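Local coordinates for heme-binding protein A / AI-2 binding protein A (Helicobacter pylori SS1, PDB 6OFQ) that serves as a periplasmic substrate-binding protein associated with an ABC transporter, and binds the peptide STSA, probably for uptake, at residues A[300-305]-A[420-425]; A[308-313]-A[365-370]; A[316-321]-A[389-394]; A[373-378]-A[398-403]. One frame throughout, in Å; residues are numbered along the deposited sequence.

Interaction 1: A[300-305]-A[420-425]; sequences TQKKYF and EHEMAF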
loop_
_atom_site.group_PDB
_atom_site.type_symbol
_atom_site.label_atom_id
_atom_site.label_comp_id
_atom_site.label_asym_id
_atom_site.label_seq_id
_atom_site.Cartn_x
_atom_site.Cartn_y
_atom_site.Cartn_z
ATOM N N THR A 300 -19.871 4.051 7.504
ATOM C CA THR A 300 -20.984 3.330 8.123
ATOM C C THR A 300 -21.341 3.833 9.543
ATOM O O THR A 300 -22.355 3.341 10.079
ATOM C CB THR A 300 -20.843 1.797 8.139
ATOM O OG1 THR A 300 -19.776 1.424 9.033
ATOM C CG2 THR A 300 -20.614 1.246 6.748
ATOM N N GLN A 301 -20.555 4.736 10.098
ATOM C CA GLN A 301 -20.947 5.294 11.399
ATOM C C GLN A 301 -21.753 6.548 11.265
ATOM O O GLN A 301 -22.101 7.104 12.310
ATOM C CB GLN A 301 -19.717 5.500 12.283
ATOM C CG GLN A 301 -18.906 4.221 12.412
ATOM C CD GLN A 301 -19.679 3.053 13.026
ATOM O OE1 GLN A 301 -20.398 3.220 14.036
ATOM N NE2 GLN A 301 -19.531 1.854 12.446
ATOM N N LYS A 302 -21.921 7.052 10.048
ATOM C CA LYS A 302 -22.598 8.330 9.851
ATOM C C LYS A 302 -24.014 8.115 9.358
ATOM O O LYS A 302 -24.403 7.048 8.910
ATOM C CB LYS A 302 -21.824 9.220 8.884
ATOM C CG LYS A 302 -20.565 9.753 9.535
ATOM C CD LYS A 302 -19.817 10.719 8.637
ATOM C CE LYS A 302 -18.682 11.349 9.406
ATOM N NZ LYS A 302 -17.838 12.210 8.564
ATOM N N LYS A 303 -24.818 9.174 9.510
ATOM C CA LYS A 303 -26.178 9.232 9.014
ATOM C C LYS A 303 -26.286 8.766 7.578
ATOM O O LYS A 303 -25.393 9.016 6.800
ATOM C CB LYS A 303 -26.786 10.645 9.186
ATOM C CG LYS A 303 -28.238 10.781 8.726
ATOM C CD LYS A 303 -28.710 12.208 9.057
ATOM C CE LYS A 303 -30.226 12.282 8.889
ATOM N NZ LYS A 303 -30.674 13.705 8.923
ATOM N N TYR A 304 -27.330 8.030 7.243
ATOM C CA TYR A 304 -27.634 7.499 5.923
ATOM C C TYR A 304 -26.835 6.207 5.680
ATOM O O TYR A 304 -27.387 5.127 5.415
ATOM C CB TYR A 304 -27.458 8.467 4.749
ATOM C CG TYR A 304 -28.109 9.814 5.007
ATOM C CD1 TYR A 304 -29.484 9.888 5.144
ATOM C CD2 TYR A 304 -27.355 10.971 5.099
ATOM C CE1 TYR A 304 -30.090 11.129 5.313
ATOM C CE2 TYR A 304 -27.943 12.220 5.292
ATOM C CZ TYR A 304 -29.317 12.250 5.423
ATOM O OH TYR A 304 -29.910 13.511 5.631
ATOM N N PHE A 305 -25.522 6.337 5.790
ATOM C CA PHE A 305 -24.637 5.208 5.462
ATOM C C PHE A 305 -24.584 4.121 6.541
ATOM O O PHE A 305 -24.076 3.034 6.278
ATOM C CB PHE A 305 -23.239 5.750 5.182
ATOM C CG PHE A 305 -23.226 6.781 4.096
ATOM C CD1 PHE A 305 -23.409 6.393 2.780
ATOM C CD2 PHE A 305 -23.116 8.125 4.389
ATOM C CE1 PHE A 305 -23.526 7.345 1.782
ATOM C CE2 PHE A 305 -23.233 9.068 3.404
ATOM C CZ PHE A 305 -23.445 8.703 2.097
ATOM N N GLU A 420 -13.346 11.996 8.352
ATOM C CA GLU A 420 -14.041 13.220 7.998
ATOM C C GLU A 420 -15.049 13.032 6.874
ATOM O O GLU A 420 -16.024 13.789 6.728
ATOM C CB GLU A 420 -13.048 14.333 7.649
ATOM C CG GLU A 420 -12.269 14.755 8.862
ATOM C CD GLU A 420 -11.315 15.898 8.621
ATOM O OE1 GLU A 420 -11.391 16.544 7.567
ATOM O OE2 GLU A 420 -10.454 16.124 9.485
ATOM N N HIS A 421 -14.792 12.032 6.012
ATOM C CA HIS A 421 -15.631 11.849 4.836
ATOM C C HIS A 421 -16.944 11.174 5.199
ATOM O O HIS A 421 -17.068 10.472 6.209
ATOM C CB HIS A 421 -14.911 10.920 3.855
ATOM C CG HIS A 421 -14.488 9.614 4.424
ATOM N ND1 HIS A 421 -13.499 9.547 5.381
ATOM C CD2 HIS A 421 -14.978 8.356 4.270
ATOM C CE1 HIS A 421 -13.371 8.296 5.772
ATOM N NE2 HIS A 421 -14.224 7.557 5.107
ATOM N N GLU A 422 -17.867 11.276 4.245
ATOM C CA GLU A 422 -19.104 10.477 4.189
ATOM C C GLU A 422 -18.858 9.379 3.174
ATOM O O GLU A 422 -19.006 8.197 3.470
ATOM C CB GLU A 422 -20.328 11.345 3.857
ATOM C CG GLU A 422 -20.699 12.370 4.923
ATOM C CD GLU A 422 -21.890 13.152 4.428
ATOM O OE1 GLU A 422 -23.030 12.670 4.280
ATOM O OE2 GLU A 422 -21.639 14.318 4.147
ATOM N N MET A 423 -18.623 9.758 1.929
ATOM C CA MET A 423 -18.125 8.869 0.876
ATOM C C MET A 423 -16.724 9.328 0.432
ATOM O O MET A 423 -16.408 10.534 0.440
ATOM C CB MET A 423 -19.071 8.919 -0.318
ATOM C CG MET A 423 -20.521 8.687 0.054
ATOM S SD MET A 423 -21.623 8.441 -1.345
ATOM C CE MET A 423 -21.231 9.862 -2.298
ATOM N N ALA A 424 -15.882 8.394 -0.001
ATOM C CA ALA A 424 -14.555 8.785 -0.482
ATOM C C ALA A 424 -14.041 7.647 -1.375
ATOM O O ALA A 424 -14.334 6.483 -1.095
ATOM C CB ALA A 424 -13.628 8.962 0.707
ATOM N N PHE A 425 -13.297 7.989 -2.399
ATOM C CA PHE A 425 -12.566 6.942 -3.123
ATOM C C PHE A 425 -11.478 6.324 -2.248
ATOM O O PHE A 425 -10.835 7.029 -1.467
ATOM C CB PHE A 425 -11.968 7.516 -4.404
ATOM C CG PHE A 425 -12.967 7.875 -5.461
ATOM C CD1 PHE A 425 -13.605 6.938 -6.216
ATOM C CD2 PHE A 425 -13.362 9.160 -5.623
ATOM C CE1 PHE A 425 -14.485 7.265 -7.228
ATOM C CE2 PHE A 425 -14.268 9.520 -6.597
ATOM C CZ PHE A 425 -14.853 8.569 -7.365
HETATM O O HOH W 1 -23.652 11.227 6.585
#

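Interaction 2: A[308-313]-A[365-370]; sequences PLVRLA and KQAGYP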
loop_
_atom_site.group_PDB
_atom_site.type_symbol
_atom_site.label_atom_id
_atom_site.label_comp_id
_atom_site.label_asym_id
_atom_site.label_seq_id
_atom_site.Cartn_x
_atom_site.Cartn_y
_atom_site.Cartn_z
ATOM N N PRO A 308 -28.052 -0.235 6.026
ATOM C CA PRO A 308 -27.722 -1.146 4.964
ATOM C C PRO A 308 -28.559 -0.906 3.714
ATOM O O PRO A 308 -28.102 -1.140 2.615
ATOM C CB PRO A 308 -27.977 -2.570 5.538
ATOM C CG PRO A 308 -27.981 -2.327 6.984
ATOM C CD PRO A 308 -28.360 -0.922 7.304
ATOM N N LEU A 309 -29.832 -0.531 3.869
ATOM C CA LEU A 309 -30.682 -0.407 2.679
ATOM C C LEU A 309 -30.229 0.786 1.855
ATOM O O LEU A 309 -30.328 0.743 0.622
ATOM C CB LEU A 309 -32.132 -0.200 3.057
ATOM C CG LEU A 309 -32.843 -1.413 3.642
ATOM C CD1 LEU A 309 -34.327 -1.157 3.763
ATOM C CD2 LEU A 309 -32.551 -2.758 3.012
ATOM N N VAL A 310 -29.750 1.834 2.516
ATOM C CA VAL A 310 -29.168 2.958 1.781
ATOM C C VAL A 310 -27.940 2.537 0.999
ATOM O O VAL A 310 -27.713 2.882 -0.199
ATOM C CB VAL A 310 -28.890 4.158 2.690
ATOM C CG1 VAL A 310 -28.104 5.222 1.923
ATOM C CG2 VAL A 310 -30.176 4.806 3.206
ATOM N N ARG A 311 -27.106 1.780 1.701
ATOM C CA ARG A 311 -25.901 1.261 1.060
ATOM C C ARG A 311 -26.197 0.446 -0.175
ATOM O O ARG A 311 -25.513 0.539 -1.214
ATOM C CB ARG A 311 -24.982 0.593 2.066
ATOM C CG ARG A 311 -24.548 1.424 3.235
ATOM C CD ARG A 311 -23.427 0.810 4.030
ATOM N NE ARG A 311 -23.717 -0.496 4.599
ATOM C CZ ARG A 311 -24.014 -0.713 5.868
ATOM N NH1 ARG A 311 -24.272 0.238 6.736
ATOM N NH2 ARG A 311 -24.193 -1.971 6.222
ATOM N N LEU A 312 -27.140 -0.477 -0.004
ATOM C CA LEU A 312 -27.536 -1.304 -1.109
ATOM C C LEU A 312 -28.095 -0.474 -2.258
ATOM O O LEU A 312 -27.791 -0.744 -3.406
ATOM C CB LEU A 312 -28.508 -2.396 -0.655
ATOM C CG LEU A 312 -27.911 -3.464 0.245
ATOM C CD1 LEU A 312 -29.012 -4.261 0.902
ATOM C CD2 LEU A 312 -27.040 -4.416 -0.550
ATOM N N ALA A 313 -28.888 0.542 -1.941
ATOM C CA ALA A 313 -29.433 1.369 -3.018
ATOM C C ALA A 313 -28.330 2.001 -3.849
ATOM O O ALA A 313 -28.335 1.973 -5.077
ATOM C CB ALA A 313 -30.302 2.425 -2.361
ATOM N N LYS A 365 -36.773 4.234 -0.791
ATOM C CA LYS A 365 -38.119 4.383 -0.241
ATOM C C LYS A 365 -38.243 3.525 1.012
ATOM O O LYS A 365 -38.762 3.994 2.030
ATOM C CB LYS A 365 -39.213 3.983 -1.218
ATOM C CG LYS A 365 -39.352 4.950 -2.366
ATOM C CD LYS A 365 -40.627 4.654 -3.148
ATOM C CE LYS A 365 -40.763 5.654 -4.292
ATOM N NZ LYS A 365 -41.246 4.924 -5.492
ATOM N N GLN A 366 -37.799 2.278 0.910
ATOM C CA GLN A 366 -37.905 1.373 2.083
ATOM C C GLN A 366 -37.151 1.837 3.310
ATOM O O GLN A 366 -37.581 1.683 4.467
ATOM C CB GLN A 366 -37.447 -0.007 1.669
ATOM C CG GLN A 366 -38.484 -0.630 0.739
ATOM C CD GLN A 366 -38.244 -2.089 0.493
ATOM O OE1 GLN A 366 -37.434 -2.718 1.197
ATOM N NE2 GLN A 366 -38.891 -2.639 -0.527
ATOM N N ALA A 367 -36.020 2.494 3.079
ATOM C CA ALA A 367 -35.239 3.026 4.176
ATOM C C ALA A 367 -35.753 4.290 4.809
ATOM O O ALA A 367 -35.180 4.741 5.794
ATOM C CB ALA A 367 -33.838 3.350 3.673
ATOM N N GLY A 368 -36.739 4.889 4.127
ATOM C CA GLY A 368 -37.330 6.111 4.662
ATOM C C GLY A 368 -36.797 7.397 4.018
ATOM O O GLY A 368 -36.981 8.475 4.594
ATOM N N TYR A 369 -36.220 7.308 2.813
ATOM C CA TYR A 369 -35.639 8.476 2.108
ATOM C C TYR A 369 -36.166 8.552 0.691
ATOM O O TYR A 369 -35.444 8.457 -0.301
ATOM C CB TYR A 369 -34.107 8.513 2.129
ATOM C CG TYR A 369 -33.551 8.432 3.502
ATOM C CD1 TYR A 369 -33.648 9.523 4.348
ATOM C CD2 TYR A 369 -32.954 7.275 3.990
ATOM C CE1 TYR A 369 -33.192 9.456 5.647
ATOM C CE2 TYR A 369 -32.508 7.195 5.272
ATOM C CZ TYR A 369 -32.604 8.279 6.091
ATOM O OH TYR A 369 -32.139 8.167 7.363
ATOM N N PRO A 370 -37.491 8.703 0.578
ATOM C CA PRO A 370 -38.067 8.678 -0.750
ATOM C C PRO A 370 -37.750 9.914 -1.583
ATOM O O PRO A 370 -38.112 9.898 -2.758
ATOM C CB PRO A 370 -39.564 8.671 -0.486
ATOM C CG PRO A 370 -39.686 9.411 0.784
ATOM C CD PRO A 370 -38.521 8.925 1.608
#

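Interaction 3: A[316-321]-A[389-394]; sequences HAINVD and VFIQAS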
loop_
_atom_site.group_PDB
_atom_site.type_symbol
_atom_site.label_atom_id
_atom_site.label_comp_id
_atom_site.label_asym_id
_atom_site.label_seq_id
_atom_site.Cartn_x
_atom_site.Cartn_y
_atom_site.Cartn_z
ATOM N N HIS A 316 -26.702 -0.462 -6.151
ATOM C CA HIS A 316 -27.498 -0.766 -7.337
ATOM C C HIS A 316 -27.615 0.420 -8.278
ATOM O O HIS A 316 -28.153 0.272 -9.382
ATOM C CB HIS A 316 -28.907 -1.238 -6.943
ATOM C CG HIS A 316 -28.987 -2.597 -6.323
ATOM N ND1 HIS A 316 -28.695 -3.749 -7.002
ATOM C CD2 HIS A 316 -29.219 -2.968 -5.044
ATOM C CE1 HIS A 316 -28.793 -4.790 -6.188
ATOM N NE2 HIS A 316 -29.092 -4.336 -4.982
ATOM N N ALA A 317 -27.220 1.615 -7.860
ATOM C CA ALA A 317 -27.386 2.844 -8.647
ATOM C C ALA A 317 -26.146 3.245 -9.431
ATOM O O ALA A 317 -26.218 4.115 -10.291
ATOM C CB ALA A 317 -27.824 4.015 -7.794
ATOM N N ILE A 318 -25.045 2.527 -9.260
ATOM C CA ILE A 318 -23.801 2.844 -9.973
ATOM C C ILE A 318 -23.486 1.748 -10.958
ATOM O O ILE A 318 -23.331 0.574 -10.614
ATOM C CB ILE A 318 -22.630 3.005 -8.989
ATOM C CG1 ILE A 318 -22.866 4.233 -8.124
ATOM C CG2 ILE A 318 -21.272 3.133 -9.683
ATOM C CD1 ILE A 318 -22.139 4.271 -6.813
ATOM N N ASN A 319 -23.538 2.101 -12.248
ATOM C CA ASN A 319 -23.252 1.117 -13.273
ATOM C C ASN A 319 -21.782 0.853 -13.495
ATOM O O ASN A 319 -21.062 1.650 -14.092
ATOM C CB ASN A 319 -23.938 1.538 -14.579
ATOM C CG ASN A 319 -23.693 0.565 -15.703
ATOM O OD1 ASN A 319 -22.870 -0.337 -15.669
ATOM N ND2 ASN A 319 -24.533 0.713 -16.748
ATOM N N VAL A 320 -21.256 -0.149 -12.812
ATOM C CA VAL A 320 -19.805 -0.358 -12.787
ATOM C C VAL A 320 -19.255 -0.736 -14.155
ATOM O O VAL A 320 -18.136 -0.340 -14.493
ATOM C CB VAL A 320 -19.370 -1.358 -11.665
ATOM C CG1 VAL A 320 -17.905 -1.732 -11.828
ATOM C CG2 VAL A 320 -19.654 -0.752 -10.305
ATOM N N ASP A 321 -20.003 -1.490 -14.965
ATOM C CA ASP A 321 -19.519 -1.771 -16.326
ATOM C C ASP A 321 -19.260 -0.447 -17.103
ATOM O O ASP A 321 -18.250 -0.245 -17.780
ATOM C CB ASP A 321 -20.456 -2.660 -17.130
ATOM C CG ASP A 321 -20.535 -4.075 -16.615
ATOM O OD1 ASP A 321 -19.570 -4.626 -16.055
ATOM O OD2 ASP A 321 -21.564 -4.724 -16.879
ATOM N N VAL A 389 -17.418 12.934 -10.731
ATOM C CA VAL A 389 -18.559 13.416 -11.525
ATOM C C VAL A 389 -19.510 12.287 -11.916
ATOM O O VAL A 389 -20.719 12.421 -11.829
ATOM C CB VAL A 389 -18.011 14.172 -12.742
ATOM C CG1 VAL A 389 -19.087 14.418 -13.802
ATOM C CG2 VAL A 389 -17.366 15.466 -12.322
ATOM N N PHE A 390 -18.954 11.130 -12.238
ATOM C CA PHE A 390 -19.723 9.917 -12.540
ATOM C C PHE A 390 -20.553 9.503 -11.344
ATOM O O PHE A 390 -21.733 9.187 -11.508
ATOM C CB PHE A 390 -18.769 8.809 -13.025
ATOM C CG PHE A 390 -19.441 7.557 -13.546
ATOM C CD1 PHE A 390 -20.084 6.677 -12.685
ATOM C CD2 PHE A 390 -19.509 7.297 -14.911
ATOM C CE1 PHE A 390 -20.732 5.550 -13.163
ATOM C CE2 PHE A 390 -20.119 6.143 -15.401
ATOM C CZ PHE A 390 -20.742 5.277 -14.522
ATOM N N ILE A 391 -19.947 9.441 -10.159
ATOM C CA ILE A 391 -20.671 8.986 -8.982
ATOM C C ILE A 391 -21.786 10.011 -8.693
ATOM O O ILE A 391 -22.926 9.666 -8.331
ATOM C CB ILE A 391 -19.769 8.753 -7.753
ATOM C CG1 ILE A 391 -18.701 7.684 -8.032
ATOM C CG2 ILE A 391 -20.565 8.414 -6.521
ATOM C CD1 ILE A 391 -19.183 6.317 -8.428
ATOM N N GLN A 392 -21.470 11.297 -8.765
ATOM C CA GLN A 392 -22.450 12.355 -8.537
ATOM C C GLN A 392 -23.613 12.177 -9.505
ATOM O O GLN A 392 -24.769 12.295 -9.097
ATOM C CB GLN A 392 -21.766 13.712 -8.774
ATOM C CG GLN A 392 -22.669 14.923 -8.592
ATOM C CD GLN A 392 -21.884 16.164 -8.972
ATOM O OE1 GLN A 392 -21.480 16.386 -10.126
ATOM N NE2 GLN A 392 -21.683 16.976 -7.959
ATOM N N ALA A 393 -23.332 11.856 -10.757
ATOM C CA ALA A 393 -24.411 11.781 -11.762
ATOM C C ALA A 393 -25.242 10.530 -11.533
ATOM O O ALA A 393 -26.468 10.565 -11.627
ATOM C CB ALA A 393 -23.873 11.656 -13.167
ATOM N N SER A 394 -24.566 9.441 -11.174
ATOM C CA SER A 394 -25.301 8.187 -10.954
ATOM C C SER A 394 -26.219 8.341 -9.743
ATOM O O SER A 394 -27.392 7.922 -9.801
ATOM C CB SER A 394 -24.294 7.096 -10.584
ATOM O OG SER A 394 -23.405 6.777 -11.632
HETATM O O HOH W 2 -24.242 4.696 -13.246
#

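Interaction 4: A[373-378]-A[398-403]; sequences FKTTIF and IGIDVK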
loop_
_atom_site.group_PDB
_atom_site.type_symbol
_atom_site.label_atom_id
_atom_site.label_comp_id
_atom_site.label_asym_id
_atom_site.label_seq_id
_atom_site.Cartn_x
_atom_site.Cartn_y
_atom_site.Cartn_z
ATOM N N PHE A 373 -31.363 12.488 -0.306
ATOM C CA PHE A 373 -30.656 13.203 0.709
ATOM C C PHE A 373 -29.444 13.924 0.108
ATOM O O PHE A 373 -29.095 13.596 -1.026
ATOM C CB PHE A 373 -30.306 12.371 1.955
ATOM C CG PHE A 373 -29.450 11.159 1.665
ATOM C CD1 PHE A 373 -28.076 11.263 1.645
ATOM C CD2 PHE A 373 -30.030 9.932 1.434
ATOM C CE1 PHE A 373 -27.319 10.117 1.355
ATOM C CE2 PHE A 373 -29.272 8.778 1.154
ATOM C CZ PHE A 373 -27.901 8.877 1.123
ATOM N N LYS A 374 -28.801 14.768 0.893
ATOM C CA LYS A 374 -27.564 15.407 0.482
ATOM C C LYS A 374 -26.367 14.737 1.173
ATOM O O LYS A 374 -26.435 14.375 2.342
ATOM C CB LYS A 374 -27.593 16.900 0.816
ATOM C CG LYS A 374 -28.736 17.579 0.072
ATOM C CD LYS A 374 -28.861 19.088 0.268
ATOM C CE LYS A 374 -29.878 19.519 -0.792
ATOM N NZ LYS A 374 -30.441 20.896 -0.703
ATOM N N THR A 375 -25.267 14.638 0.430
ATOM C CA THR A 375 -24.023 14.074 0.953
ATOM C C THR A 375 -22.812 14.641 0.227
ATOM O O THR A 375 -22.994 15.522 -0.643
ATOM C CB THR A 375 -24.107 12.547 0.883
ATOM O OG1 THR A 375 -23.028 11.979 1.632
ATOM C CG2 THR A 375 -24.019 12.033 -0.532
ATOM N N THR A 376 -21.616 14.167 0.572
ATOM C CA THR A 376 -20.386 14.711 0.059
ATOM C C THR A 376 -19.528 13.518 -0.318
ATOM O O THR A 376 -19.626 12.452 0.315
ATOM C CB THR A 376 -19.701 15.549 1.123
ATOM O OG1 THR A 376 -20.510 16.711 1.367
ATOM C CG2 THR A 376 -18.359 16.046 0.700
ATOM N N ILE A 377 -18.782 13.633 -1.395
ATOM C CA ILE A 377 -17.753 12.656 -1.748
ATOM C C ILE A 377 -16.433 13.377 -1.715
ATOM O O ILE A 377 -16.273 14.487 -2.237
ATOM C CB ILE A 377 -18.009 12.005 -3.108
ATOM C CG1 ILE A 377 -17.032 10.835 -3.342
ATOM C CG2 ILE A 377 -17.931 12.951 -4.289
ATOM C CD1 ILE A 377 -17.432 9.975 -4.508
ATOM N N PHE A 378 -15.409 12.744 -1.155
ATOM C CA PHE A 378 -14.049 13.238 -1.218
ATOM C C PHE A 378 -13.355 12.567 -2.385
ATOM O O PHE A 378 -13.560 11.349 -2.580
ATOM C CB PHE A 378 -13.220 12.856 0.024
ATOM C CG PHE A 378 -13.460 13.653 1.267
ATOM C CD1 PHE A 378 -14.550 14.472 1.392
ATOM C CD2 PHE A 378 -12.626 13.535 2.360
ATOM C CE1 PHE A 378 -14.773 15.254 2.518
ATOM C CE2 PHE A 378 -12.826 14.336 3.461
ATOM C CZ PHE A 378 -13.916 15.140 3.574
ATOM N N ILE A 398 -31.146 8.752 -8.256
ATOM C CA ILE A 398 -32.002 8.272 -7.184
ATOM C C ILE A 398 -32.251 9.332 -6.115
ATOM O O ILE A 398 -32.664 9.069 -4.990
ATOM C CB ILE A 398 -31.429 6.929 -6.640
ATOM C CG1 ILE A 398 -30.116 7.119 -5.843
ATOM C CG2 ILE A 398 -31.349 5.904 -7.741
ATOM C CD1 ILE A 398 -29.770 5.874 -5.023
ATOM N N GLY A 399 -31.950 10.596 -6.428
ATOM C CA GLY A 399 -32.235 11.730 -5.542
ATOM C C GLY A 399 -31.187 12.034 -4.480
ATOM O O GLY A 399 -31.415 12.791 -3.553
ATOM N N ILE A 400 -29.988 11.474 -4.643
ATOM C CA ILE A 400 -28.905 11.752 -3.699
ATOM C C ILE A 400 -28.072 12.880 -4.379
ATOM O O ILE A 400 -27.449 12.594 -5.408
ATOM C CB ILE A 400 -28.060 10.499 -3.354
ATOM C CG1 ILE A 400 -28.907 9.502 -2.553
ATOM C CG2 ILE A 400 -26.836 10.912 -2.552
ATOM C CD1 ILE A 400 -28.268 8.123 -2.532
ATOM N N ASP A 401 -28.013 14.011 -3.706
ATOM C CA ASP A 401 -27.266 15.202 -4.184
ATOM C C ASP A 401 -25.882 15.171 -3.551
ATOM O O ASP A 401 -25.676 15.394 -2.366
ATOM C CB ASP A 401 -28.022 16.484 -3.753
ATOM C CG ASP A 401 -27.393 17.789 -4.256
ATOM O OD1 ASP A 401 -26.508 17.772 -5.111
ATOM O OD2 ASP A 401 -27.756 18.862 -3.731
ATOM N N VAL A 402 -24.923 14.841 -4.405
ATOM C CA VAL A 402 -23.530 14.715 -3.985
ATOM C C VAL A 402 -22.676 15.950 -4.261
ATOM O O VAL A 402 -22.553 16.374 -5.407
ATOM C CB VAL A 402 -22.847 13.523 -4.677
ATOM C CG1 VAL A 402 -21.392 13.394 -4.224
ATOM C CG2 VAL A 402 -23.622 12.222 -4.513
ATOM N N LYS A 403 -22.127 16.522 -3.207
ATOM C CA LYS A 403 -21.163 17.594 -3.363
ATOM C C LYS A 403 -19.781 16.964 -3.459
ATOM O O LYS A 403 -19.464 16.067 -2.651
ATOM C CB LYS A 403 -21.231 18.546 -2.181
ATOM C CG LYS A 403 -20.187 19.664 -2.125
ATOM C CD LYS A 403 -20.099 20.217 -0.694
ATOM C CE LYS A 403 -19.588 21.647 -0.584
ATOM N NZ LYS A 403 -18.167 21.730 -0.146
#

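Interaction 1: A[300-305]-A[420-425]
With CG turned away from the carbonyl carbon (chi1 -72°) and every later bond extended, Lys302 stretches straight to the backbone of His421; a similar first torsion in Phe305 (chi1 -56°) swings its ring against Glu422 and Met423. The long, flexible lysine suits a surface loop. Its NZ donates to His421 O at 3.0 Å, approaching from well above the carbonyl plane, and has a further acceptor in Gly419 O. Crossing the lysine at about a right angle, Glu422 brings OE1 to the edge of the Phe305 ring, in its plane and 3.7 Å from CE2, where polarised ring hydrogens favour an acceptor. The same OE1 accepts from Thr375 OG1 and from a water that also donates to Lys303 O, so this carboxylate joins strand, loop and solvent. Apolar bulk comes from Met423, whose CG lies 3.6 Å from Phe305 CZ. Its chi1 (-51°) and nearly extended chi2 also set SD beside the ring, oblique and 4.8 Å from the Phe305 centroid, a flexible filler for a buried aromatic. Beside the Lys302-to-His421 bond, this Met-aromatic contact packs the loop after strand 292-298 against the start of mixed-sheet strand 423-429.

Interaction 2: A[308-313]-A[365-370]
Leu309 and Val310, in the first turn of helix 308-317, meet Ala367 and Tyr369 at the Schellman motif that closes helix 357-366. Gly368 has positive phi, a conformation glycine adopts without a side chain pressing on the preceding carbonyl, and its N bonds back to Lys365 O at 3.0 Å. This reversal carries the chain out of the helix and presents Tyr369 beside Val310. The contact itself is wholly apolar. Ala367 is at the centre of the contact: its CB stands 4.0 Å from Leu309 CB and equally far from Val310 CG2, and its small size lets the backbones come near, with the alpha carbons of Leu309 and Ala367 only 5.9 Å apart. Leu309 extends outward from there, its CD1 reaching Gln366 CB at 3.9 Å. The aliphatic root of the glutamine serves this packing, while its amide NE2 is directed to Glu362 OE2. On the inner side, with Val310 CG1 anti to the backbone N (chi1 172°), CG2 lies beside the N and faces the tyrosine, where it approaches CD2 of Tyr369 at 3.8 Å, obliquely to the ring. A beta-branched residue thus fills two directions at once, for CG1 is left to face the sheet. The same helix pair also meets through Leu309 and Ala313 on Leu363, and Val310 and Ala313 on Leu364. The Tyr369 ring meets Tyr304 edge-to-face, so the pair of helices is continued by aromatic packing against the loop between strand 292-298 and helix 308-317.

Interaction 3: A[316-321]-A[389-394]
Ala317, near the end of helix 308-317, begins the contact with its backbone: its O lies 3.6 Å from Ser394 CB. Its small methyl fits where helix 357-366 and Leu395 also crowd in. Ile318 follows and supplies most of the apolar surface. Its CG1 lies against Ser394 CB at 4.0 Å, while CD1 meets Ile391 CD1 at 3.9 Å. The second branch, CG2, also touches Ile391 CD1 and comes to the edge of the Phe390 ring, near its plane. Phe390 has CG anti to the backbone N (chi1 -172°), which carries the ring out from the helix to Asn319, and CZ ends 3.7 Å from Asn319 O, oblique to the ring. The NH of Asn319 is satisfied through a water, which accepts from Asn319 N at 2.9 Å and donates to Ser394 OG. That hydroxyl in turn donates to Phe390 O at 2.9 Å, from the face of the carbonyl opposite the one used by Ser394 N. Serine suits the spot because it stays small, returns its own proton to the helix backbone and still offers an acceptor to the bridging water. Asn319 then turns OD1 to Asp322 N, as an N-cap should. Here the short turn between helices 308-317 and 320-328, with Asn319 as N-cap of the second, packs on the connecting helix of the beta-alpha-beta unit formed by strand 373-380, helix 386-396 and strand 400-407.

Interaction 4: A[373-378]-A[398-403]
The Phe373 ring lies between Ile400 and Tyr304: Ile400 CG1 sits over one face, 4.0 Å from the ring centroid and 20° off the normal in a CH-pi contact, and the stacked tyrosine is on the other. Ile400 CD1 adds a touch on Phe373 CZ. The phenylalanine takes the crowded position for its first torsion (chi1 59°), which folds the ring back beside the isoleucine, so that both side chains run the same way. These are the neighbouring parallel strands of a beta-alpha-beta crossover, joined through helix 386-396, whose C-terminal Schellman motif uses Gly399 at positive phi. The ladder alternates as parallel pairing requires. Asp401 N donates to Phe373 O, Thr375 N to Asp401 O at 2.9 Å, Lys403 N to Thr375 O in a nearly straight bond (174°), and Ile377 N to Lys403 O at 2.8 Å. Side chains then sort by face. Lys374, Asp401, Thr376 and Lys403 share the more solvent-exposed side, where polar and charged side chains can meet solvent; Lys374 NZ stays 4.5 Å from Asp401 OD2, beyond a salt bridge, and Lys403 pairs instead with Glu405. Phe373 and the beta-branched Thr375, Ile400 and Val402 share the buried side. The methyl of Thr375, CG2, lies 3.6 Å from Ile400 CG2, and Val402 stands alongside it. Farther on, the branches of Ile377 and Val402 press together more tightly than usual, with Ile377 CG2 3.5 Å from Val402 CG1.

How the interactions relate
All four contacts lie on the same side of the chain's centre, their own centres 11 to 17 Å apart. Interaction 1 spans the widest loop, and the other three are nested within it; interaction 2 closes before interaction 4 opens, whereas interaction 3 interlocks with each of them. Strands 423-429 and 373-380 are sheet neighbours, tying interactions 1 and 4, while helix 308-317 is shared by interactions 2 and 3. Between contacts, hydrogen bonds join Phe305 O to Arg311 NH1 and Gln392 NE2 to Val402 O. Together they join one mixed sheet to helices 308-317, 357-366 and 386-396, consistent with a compact lobe of a two-lobed binding protein.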